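Putative sortase (PDB 2W1K) is a sortase C of Streptococcus pneumoniae, a transpeptidase-family enzyme that probably links pilin subunits covalently during the assembly of the pneumococcal pilus fibre. Local coordinates at residues E19-Q24 and G139-E144; I74-Y79 and H119-H124. All blocks are in the same frame, centred on the assembly; numbering follows the deposited sequence. Where two conformers were deposited one is given.

Contact 1: residues E19-Q24 and G139-E144; sequences EMYQEQ and GQEIVE
Y21, on the helix that runs through E19-Q24, faces the turn leading into the strand that begins at E141, and the backbones come closest where the CA atoms of Y21 and G139 lie 6.9 Å apart. Y21 carries the whole helical side of the contact. With its CG anti to the backbone N (chi1 159°), the phenol reaches across to Q140 and E141. Q140 lies over one face of the ring. Its CB makes a CH-pi contact 4.0 Å from the centroid of the Y21 ring, offset toward the rim, and its CG packs closely at 3.3 Å from Y21 CD1. The polar end of the ring is held by E141: Y21 OH donates a hydrogen bond of 2.7 Å to E141 OE1, which sits at the ring edge, near its plane. Carboxylate and ring stand almost perpendicular (86°), and the hydroxyl meets OE1 from above the carboxylate plane, 80° out of it. N138 ND2 also donates to OE1, while Q196 NE2 and the amine of a bound MES buffer molecule bond OE2; both carboxylate oxygens are thus engaged, which probably fixes the rotation of the group. The contact lies at the protein surface, placing helix 18-34 beside the start of strand 141-153, which runs antiparallel between strands 133-137 and 183-196.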
ATOM      1  N   GLU A  19      -3.168  -8.223  20.608  1.00 36.08           N
ATOM      2  CA  GLU A  19      -2.516  -9.500  20.306  1.00 33.35           C
ATOM      3  C   GLU A  19      -2.464  -9.754  18.820  1.00 31.80           C
ATOM      4  O   GLU A  19      -1.386 -10.070  18.318  1.00 32.80           O
ATOM      5  CB  GLU A  19      -3.254 -10.607  21.042  1.00 35.10           C
ATOM      6  CG  GLU A  19      -2.628 -11.986  21.006  1.00 40.02           C
ATOM      7  CD  GLU A  19      -3.527 -13.018  21.674  1.00 46.62           C
ATOM      8  OE1 GLU A  19      -4.525 -13.460  21.051  1.00 48.37           O
ATOM      9  OE2 GLU A  19      -3.263 -13.381  22.848  1.00 52.40           O
ATOM     10  N   MET A  20      -3.569  -9.577  18.092  1.00 27.82           N
ATOM     11  CA  MET A  20      -3.509  -9.628  16.641  1.00 28.87           C
ATOM     12  C   MET A  20      -2.507  -8.612  15.987  1.00 27.47           C
ATOM     13  O   MET A  20      -1.779  -8.934  15.074  1.00 29.45           O
ATOM     14  CB  MET A  20      -4.899  -9.487  16.052  1.00 27.72           C
ATOM     15  CG  MET A  20      -5.709 -10.735  16.265  1.00 33.89           C
ATOM     16  SD  MET A  20      -7.493 -10.293  16.071  1.00 46.76           S
ATOM     17  CE  MET A  20      -8.409 -11.660  16.881  1.00 49.23           C
ATOM     18  N   TYR A  21      -2.431  -7.418  16.517  1.00 26.70           N
ATOM     19  CA  TYR A  21      -1.663  -6.400  15.947  1.00 27.14           C
ATOM     20  C   TYR A  21      -0.184  -6.795  16.139  1.00 28.14           C
ATOM     21  O   TYR A  21       0.670  -6.633  15.222  1.00 30.32           O
ATOM     22  CB  TYR A  21      -1.971  -5.071  16.701  1.00 26.76           C
ATOM     23  CG  TYR A  21      -0.860  -3.991  16.564  1.00 29.68           C
ATOM     24  CD1 TYR A  21      -0.761  -3.185  15.423  1.00 27.59           C
ATOM     25  CD2 TYR A  21       0.123  -3.835  17.554  1.00 27.37           C
ATOM     26  CE1 TYR A  21       0.283  -2.239  15.300  1.00 26.63           C
ATOM     27  CE2 TYR A  21       1.165  -2.928  17.417  1.00 27.80           C
ATOM     28  CZ  TYR A  21       1.224  -2.098  16.323  1.00 29.06           C
ATOM     29  OH  TYR A  21       2.248  -1.131  16.255  1.00 28.19           O
ATOM     30  N   GLN A  22       0.146  -7.270  17.319  1.00 27.06           N
ATOM     31  CA  GLN A  22       1.570  -7.612  17.591  1.00 28.99           C
ATOM     32  C   GLN A  22       2.018  -8.858  16.751  1.00 28.53           C
ATOM     33  O   GLN A  22       3.188  -8.980  16.302  1.00 28.75           O
ATOM     34  CB  GLN A  22       1.808  -7.883  19.099  1.00 27.87           C
ATOM     35  CG  GLN A  22       3.294  -7.904  19.505  1.00 28.50           C
ATOM     36  CD  GLN A  22       4.064  -6.622  19.141  1.00 31.90           C
ATOM     37  OE1 GLN A  22       5.037  -6.687  18.383  1.00 36.46           O
ATOM     38  NE2 GLN A  22       3.611  -5.457  19.635  1.00 30.17           N
ATOM     39  N   GLU A  23       1.079  -9.776  16.547  1.00 26.11           N
ATOM     40  CA  GLU A  23       1.351 -10.869  15.681  1.00 27.06           C
ATOM     41  C   GLU A  23       1.529 -10.391  14.191  1.00 27.43           C
ATOM     42  O   GLU A  23       2.455 -10.831  13.498  1.00 28.03           O
ATOM     43  CB  GLU A  23       0.240 -11.885  15.821  1.00 25.73           C
ATOM     44  CG  GLU A  23       0.424 -13.044  14.948  1.00 34.11           C
ATOM     45  CD  GLU A  23      -0.705 -14.077  15.113  1.00 44.73           C
ATOM     46  OE1 GLU A  23      -1.881 -13.684  15.451  1.00 49.78           O
ATOM     47  OE2 GLU A  23      -0.426 -15.279  14.891  1.00 43.55           O
ATOM     48  N   GLN A  24       0.711  -9.449  13.710  1.00 28.13           N
ATOM     49  CA  GLN A  24       0.955  -8.907  12.350  1.00 28.60           C
ATOM     50  C   GLN A  24       2.268  -8.140  12.266  1.00 27.58           C
ATOM     51  O   GLN A  24       2.902  -8.131  11.217  1.00 28.42           O
ATOM     52  CB  GLN A  24      -0.146  -7.932  11.883  1.00 28.76           C
ATOM     53  CG  GLN A  24      -1.511  -8.539  11.745  1.00 32.12           C
ATOM     54  CD  GLN A  24      -1.625  -9.381  10.508  1.00 34.63           C
ATOM     55  OE1 GLN A  24      -1.796  -8.812   9.408  1.00 31.66           O
ATOM     56  NE2 GLN A  24      -1.546 -10.756  10.652  1.00 30.16           N
ATOM     57  N   GLY A 139      -4.141  -0.646  11.865  1.00 28.03           N
ATOM     58  CA  GLY A 139      -5.001  -1.120  12.966  1.00 27.55           C
ATOM     59  C   GLY A 139      -4.964  -0.295  14.210  1.00 26.73           C
ATOM     60  O   GLY A 139      -6.000   0.240  14.644  1.00 27.25           O
ATOM     61  N   GLN A 140      -3.773  -0.193  14.791  1.00 27.62           N
ATOM     62  CA  GLN A 140      -3.495   0.589  16.034  1.00 28.14           C
ATOM     63  C   GLN A 140      -2.764   1.871  15.844  1.00 26.76           C
ATOM     64  O   GLN A 140      -2.601   2.590  16.806  1.00 28.04           O
ATOM     65  CB  GLN A 140      -2.589  -0.231  16.978  1.00 28.69           C
ATOM     66  CG  GLN A 140      -3.068  -1.638  17.128  1.00 31.17           C
ATOM     67  CD  GLN A 140      -4.073  -1.844  18.227  1.00 38.39           C
ATOM     68  OE1 GLN A 140      -5.065  -2.590  18.086  1.00 44.67           O
ATOM     69  NE2 GLN A 140      -3.808  -1.263  19.354  1.00 43.39           N
ATOM     70  N   GLU A 141      -2.245   2.098  14.643  1.00 25.72           N
ATOM     71  CA  GLU A 141      -1.481   3.289  14.314  1.00 26.86           C
ATOM     72  C   GLU A 141      -1.895   3.812  12.906  1.00 26.49           C
ATOM     73  O   GLU A 141      -2.194   3.019  11.984  1.00 25.26           O
ATOM     74  CB  GLU A 141      -0.012   2.923  14.181  1.00 25.29           C
ATOM     75  CG  GLU A 141       0.505   2.214  15.422  1.00 27.51           C
ATOM     76  CD  GLU A 141       1.932   1.736  15.267  1.00 28.62           C
ATOM     77  OE1 GLU A 141       2.114   0.839  14.398  1.00 26.33           O
ATOM     78  OE2 GLU A 141       2.898   2.239  15.951  1.00 25.45           O
ATOM     79  N   ILE A 142      -1.766   5.131  12.707  1.00 25.21           N
ATOM     80  CA  ILE A 142      -1.930   5.685  11.413  1.00 25.56           C
ATOM     81  C   ILE A 142      -0.597   6.218  11.014  1.00 26.94           C
ATOM     82  O   ILE A 142       0.028   7.010  11.764  1.00 29.67           O
ATOM     83  CB  ILE A 142      -3.021   6.786  11.367  1.00 23.93           C
ATOM     84  CG1 ILE A 142      -4.439   6.204  11.454  1.00 21.70           C
ATOM     85  CG2 ILE A 142      -2.962   7.379   9.940  1.00 27.18           C
ATOM     86  CD1 ILE A 142      -5.620   7.250  11.952  1.00 22.53           C
ATOM     87  N   VAL A 143      -0.089   5.821   9.851  1.00 29.10           N
ATOM     88  CA  VAL A 143       1.269   6.297   9.497  1.00 27.22           C
ATOM     89  C   VAL A 143       0.961   7.367   8.479  1.00 28.79           C
ATOM     90  O   VAL A 143       0.097   7.155   7.625  1.00 30.21           O
ATOM     91  CB  VAL A 143       2.088   5.193   8.834  1.00 26.70           C
ATOM     92  CG1 VAL A 143       3.431   5.700   8.385  1.00 22.18           C
ATOM     93  CG2 VAL A 143       2.179   3.973   9.817  1.00 28.51           C
ATOM     94  N   GLU A 144       1.673   8.474   8.556  1.00 26.36           N
ATOM     95  CA  GLU A 144       1.456   9.578   7.632  1.00 28.64           C
ATOM     96  C   GLU A 144       2.642   9.642   6.669  1.00 26.52           C
ATOM     97  O   GLU A 144       3.773   9.494   7.113  1.00 25.18           O
ATOM     98  CB  GLU A 144       1.258  10.939   8.403  1.00 24.95           C
ATOM     99  CG  GLU A 144       1.092  12.031   7.325  1.00 28.06           C
ATOM    100  CD  GLU A 144       1.032  13.414   7.922  1.00 28.46           C
ATOM    101  OE1 GLU A 144       0.685  13.533   9.125  1.00 33.27           O
ATOM    102  OE2 GLU A 144       1.321  14.382   7.181  1.00 35.33           O
TER

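Contact 2: residues I74-Y79 and H119-H124; sequences IMEPVY and HVFFRH
I74 and E76, on a strand of the sortase beta-barrel that lies between strands 65-69 and 91-93, pack against F121 and F122 in the loop that leads from strand 106-111 to strand 133-137. The loop folds here as a type II' beta turn from V120 to R123, closed by the bond from R123 N to V120 O (2.9 Å); F121 takes its second position with a positive phi of 48°. Apolar packing comes from I74, whose CD1 lies at the edge of the F122 ring, 4.3 Å from F122 CD1. F122 also touches L91 of strand 91-93 and L172 and T174 of strand 168-176, which ties the turn to two further strands. The same I74 methyl lies 3.7 Å from F121 O, a van der Waals contact with a polar atom. The polar part belongs to E76. Its chain bends at chi2 (-66°) and brings the carboxylate to the edge of the F121 ring, OE1 lying 3.3 Å from F121 CE1. The two planes are nearly perpendicular, at 85°, an approach in which the negative group meets the ring's C-H rim and is probably favoured electrostatically. No direct hydrogen bond joins the segments, but one water bridges them: it donates to E76 OE2 at 2.8 Å and accepts from F121 N at 2.9 Å. On one face of the same phenyl ring, H119 CB sits over the centre, 3.6 Å above the plane.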
ATOM      1  N   ILE A  74      -9.644   8.928  -1.936  1.00 30.78           N
ATOM      2  CA  ILE A  74      -9.371   7.503  -1.985  1.00 31.36           C
ATOM      3  C   ILE A  74      -9.312   6.943  -0.582  1.00 30.95           C
ATOM      4  O   ILE A  74      -8.521   7.463   0.250  1.00 29.72           O
ATOM      5  CB  ILE A  74      -8.019   7.297  -2.642  1.00 30.50           C
ATOM      6  CG1 ILE A  74      -8.102   7.759  -4.113  1.00 34.16           C
ATOM      7  CG2 ILE A  74      -7.557   5.756  -2.561  1.00 33.86           C
ATOM      8  CD1 ILE A  74      -6.704   7.722  -4.864  1.00 31.44           C
ATOM      9  N   MET A  75     -10.118   5.923  -0.298  1.00 30.31           N
ATOM     10  CA  MET A  75     -10.057   5.248   0.985  0.50 30.51           C
ATOM     11  C   MET A  75     -10.290   3.741   0.727  1.00 30.03           C
ATOM     12  O   MET A  75     -11.406   3.364   0.492  1.00 30.26           O
ATOM     13  CB  MET A  75     -11.139   5.851   1.915  0.50 31.00           C
ATOM     14  CG  MET A  75     -11.210   5.262   3.333  0.50 31.95           C
ATOM     15  SD  MET A  75     -12.499   5.870   4.474  0.50 37.11           S
ATOM     16  CE  MET A  75     -12.647   7.661   4.187  0.50 32.90           C
ATOM     17  N   GLU A  76      -9.240   2.883   0.787  1.00 29.35           N
ATOM     18  CA  GLU A  76      -9.379   1.502   0.311  1.00 29.02           C
ATOM     19  C   GLU A  76      -8.669   0.464   1.203  1.00 29.47           C
ATOM     20  O   GLU A  76      -7.605   0.729   1.777  1.00 29.73           O
ATOM     21  CB  GLU A  76      -8.721   1.414  -1.076  1.00 30.05           C
ATOM     22  CG  GLU A  76      -9.353   2.128  -2.216  1.00 29.48           C
ATOM     23  CD  GLU A  76     -10.747   1.534  -2.585  1.00 34.11           C
ATOM     24  OE1 GLU A  76     -11.008   0.320  -2.350  1.00 35.46           O
ATOM     25  OE2 GLU A  76     -11.599   2.294  -3.083  1.00 31.43           O
ATOM     26  N   PRO A  77      -9.236  -0.737   1.295  1.00 29.19           N
ATOM     27  CA  PRO A  77      -8.430  -1.817   1.859  1.00 27.71           C
ATOM     28  C   PRO A  77      -7.186  -2.136   1.085  1.00 27.74           C
ATOM     29  O   PRO A  77      -7.114  -2.032  -0.158  1.00 27.24           O
ATOM     30  CB  PRO A  77      -9.383  -3.020   1.803  1.00 27.46           C
ATOM     31  CG  PRO A  77     -10.304  -2.638   0.652  1.00 28.62           C
ATOM     32  CD  PRO A  77     -10.532  -1.223   0.770  1.00 27.74           C
ATOM     33  N   VAL A  78      -6.161  -2.549   1.808  1.00 28.02           N
ATOM     34  CA  VAL A  78      -4.996  -3.072   1.106  1.00 26.32           C
ATOM     35  C   VAL A  78      -4.871  -4.595   1.359  1.00 28.75           C
ATOM     36  O   VAL A  78      -4.828  -5.082   2.577  1.00 28.01           O
ATOM     37  CB  VAL A  78      -3.679  -2.341   1.579  1.00 27.15           C
ATOM     38  CG1 VAL A  78      -2.422  -2.892   0.845  1.00 24.30           C
ATOM     39  CG2 VAL A  78      -3.826  -0.780   1.420  1.00 25.02           C
ATOM     40  N   TYR A  79      -4.759  -5.336   0.247  1.00 26.30           N
ATOM     41  CA  TYR A  79      -4.531  -6.801   0.332  1.00 26.15           C
ATOM     42  C   TYR A  79      -3.081  -7.177   0.087  1.00 23.85           C
ATOM     43  O   TYR A  79      -2.265  -6.398  -0.351  1.00 24.46           O
ATOM     44  CB  TYR A  79      -5.453  -7.577  -0.634  1.00 24.78           C
ATOM     45  CG  TYR A  79      -6.939  -7.417  -0.312  1.00 25.81           C
ATOM     46  CD1 TYR A  79      -7.580  -8.202   0.612  1.00 26.74           C
ATOM     47  CD2 TYR A  79      -7.655  -6.406  -0.912  1.00 30.39           C
ATOM     48  CE1 TYR A  79      -8.902  -8.000   0.941  1.00 26.89           C
ATOM     49  CE2 TYR A  79      -8.945  -6.200  -0.599  1.00 26.62           C
ATOM     50  CZ  TYR A  79      -9.562  -6.991   0.304  1.00 24.98           C
ATOM     51  OH  TYR A  79     -10.902  -6.758   0.502  1.00 26.98           O
ATOM     52  N   HIS A 119     -14.713   0.644 -10.137  1.00 42.94           N
ATOM     53  CA  HIS A 119     -14.122   1.385  -9.036  1.00 41.79           C
ATOM     54  C   HIS A 119     -13.031   2.317  -9.481  1.00 39.05           C
ATOM     55  O   HIS A 119     -12.211   1.967 -10.275  1.00 39.54           O
ATOM     56  CB  HIS A 119     -13.531   0.391  -8.046  1.00 42.70           C
ATOM     57  CG  HIS A 119     -14.558  -0.541  -7.483  1.00 49.08           C
ATOM     58  ND1 HIS A 119     -14.493  -1.913  -7.633  1.00 53.68           N
ATOM     59  CD2 HIS A 119     -15.731  -0.289  -6.846  1.00 53.68           C
ATOM     60  CE1 HIS A 119     -15.550  -2.472  -7.067  1.00 54.59           C
ATOM     61  NE2 HIS A 119     -16.321  -1.508  -6.588  1.00 56.74           N
ATOM     62  N   VAL A 120     -12.965   3.483  -8.887  1.00 36.99           N
ATOM     63  CA  VAL A 120     -11.949   4.476  -9.281  1.00 34.82           C
ATOM     64  C   VAL A 120     -10.545   4.055  -8.991  1.00 34.85           C
ATOM     65  O   VAL A 120      -9.684   4.176  -9.841  1.00 33.21           O
ATOM     66  CB  VAL A 120     -12.258   5.817  -8.667  1.00 36.35           C
ATOM     67  CG1 VAL A 120     -11.219   6.845  -9.085  1.00 33.24           C
ATOM     68  CG2 VAL A 120     -13.728   6.279  -9.108  1.00 30.61           C
ATOM     69  N   PHE A 121     -10.311   3.516  -7.782  1.00 35.12           N
ATOM     70  CA  PHE A 121      -8.979   3.032  -7.372  1.00 33.33           C
ATOM     71  C   PHE A 121      -7.902   4.068  -7.696  1.00 33.29           C
ATOM     72  O   PHE A 121      -8.027   5.272  -7.256  1.00 33.62           O
ATOM     73  CB  PHE A 121      -8.628   1.668  -7.965  1.00 33.68           C
ATOM     74  CG  PHE A 121      -9.420   0.551  -7.419  1.00 32.04           C
ATOM     75  CD1 PHE A 121      -9.910   0.599  -6.115  1.00 35.67           C
ATOM     76  CD2 PHE A 121      -9.725  -0.557  -8.202  1.00 34.44           C
ATOM     77  CE1 PHE A 121     -10.712  -0.492  -5.502  1.00 31.84           C
ATOM     78  CE2 PHE A 121     -10.458  -1.699  -7.637  1.00 32.57           C
ATOM     79  CZ  PHE A 121     -10.994  -1.644  -6.273  1.00 34.49           C
ATOM     80  N   PHE A 122      -6.860   3.674  -8.444  1.00 28.76           N
ATOM     81  CA  PHE A 122      -5.816   4.690  -8.717  1.00 28.65           C
ATOM     82  C   PHE A 122      -6.034   5.571 -10.019  1.00 29.25           C
ATOM     83  O   PHE A 122      -5.068   6.096 -10.635  1.00 29.76           O
ATOM     84  CB  PHE A 122      -4.447   3.970  -8.680  1.00 26.28           C
ATOM     85  CG  PHE A 122      -3.947   3.633  -7.246  1.00 23.30           C
ATOM     86  CD1 PHE A 122      -4.551   4.220  -6.117  1.00 29.09           C
ATOM     87  CD2 PHE A 122      -2.834   2.793  -7.052  1.00 24.05           C
ATOM     88  CE1 PHE A 122      -4.051   3.973  -4.818  1.00 29.49           C
ATOM     89  CE2 PHE A 122      -2.320   2.525  -5.815  1.00 24.55           C
ATOM     90  CZ  PHE A 122      -2.885   3.127  -4.685  1.00 28.56           C
ATOM     91  N   ARG A 123      -7.291   5.642 -10.524  1.00 30.05           N
ATOM     92  CA  ARG A 123      -7.539   6.381 -11.811  1.00 29.71           C
ATOM     93  C   ARG A 123      -6.745   7.700 -11.837  1.00 30.74           C
ATOM     94  O   ARG A 123      -6.073   8.082 -12.877  1.00 30.95           O
ATOM     95  CB  ARG A 123      -9.032   6.685 -11.969  1.00 28.37           C
ATOM     96  CG  ARG A 123      -9.398   7.085 -13.426  1.00 27.84           C
ATOM     97  CD  ARG A 123     -10.875   6.870 -13.647  1.00 32.53           C
ATOM     98  NE  ARG A 123     -11.228   5.439 -13.490  1.00 35.90           N
ATOM     99  CZ  ARG A 123     -12.482   4.986 -13.513  1.00 35.38           C
ATOM    100  NH1 ARG A 123     -13.504   5.844 -13.687  1.00 41.00           N
ATOM    101  NH2 ARG A 123     -12.715   3.671 -13.389  1.00 44.09           N
ATOM    102  N   HIS A 124      -6.773   8.384 -10.691  1.00 29.20           N
ATOM    103  CA  HIS A 124      -6.291   9.782 -10.557  1.00 30.36           C
ATOM    104  C   HIS A 124      -4.952  10.076  -9.850  1.00 31.52           C
ATOM    105  O   HIS A 124      -4.674  11.217  -9.463  1.00 32.38           O
ATOM    106  CB  HIS A 124      -7.351  10.617  -9.835  1.00 28.36           C
ATOM    107  CG  HIS A 124      -8.711  10.551 -10.493  1.00 34.41           C
ATOM    108  ND1 HIS A 124      -8.944  11.019 -11.788  1.00 33.96           N
ATOM    109  CD2 HIS A 124      -9.908  10.100 -10.026  1.00 27.79           C
ATOM    110  CE1 HIS A 124     -10.221  10.839 -12.082  1.00 32.89           C
ATOM    111  NE2 HIS A 124     -10.817  10.263 -11.047  1.00 35.33           N
TER
HETATM  112  O   HOH W   1     -12.164   3.390  -5.587  1.00 42.87           O

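How the contacts relate
After a first helix, 5-15, the chain forms helix 18-34, which supplies the opening half of contact 1, and then enters the sheet, where strand 74-80 supplies the opening half of contact 2. After strands 91-93 and 106-111 the loop residues H119-H124 return to that strand and close contact 2 around 39 intervening residues. Only after strand 133-137 does G139-E144 meet the helix, closing contact 1 around 114 residues. Contact 2 is therefore nested within contact 1, and the two do not cross. Their centres are 21 Å apart and their nearest atoms about 8 Å apart. Both reach the same sheet: one joins it to helix 18-34, the other to a connecting loop.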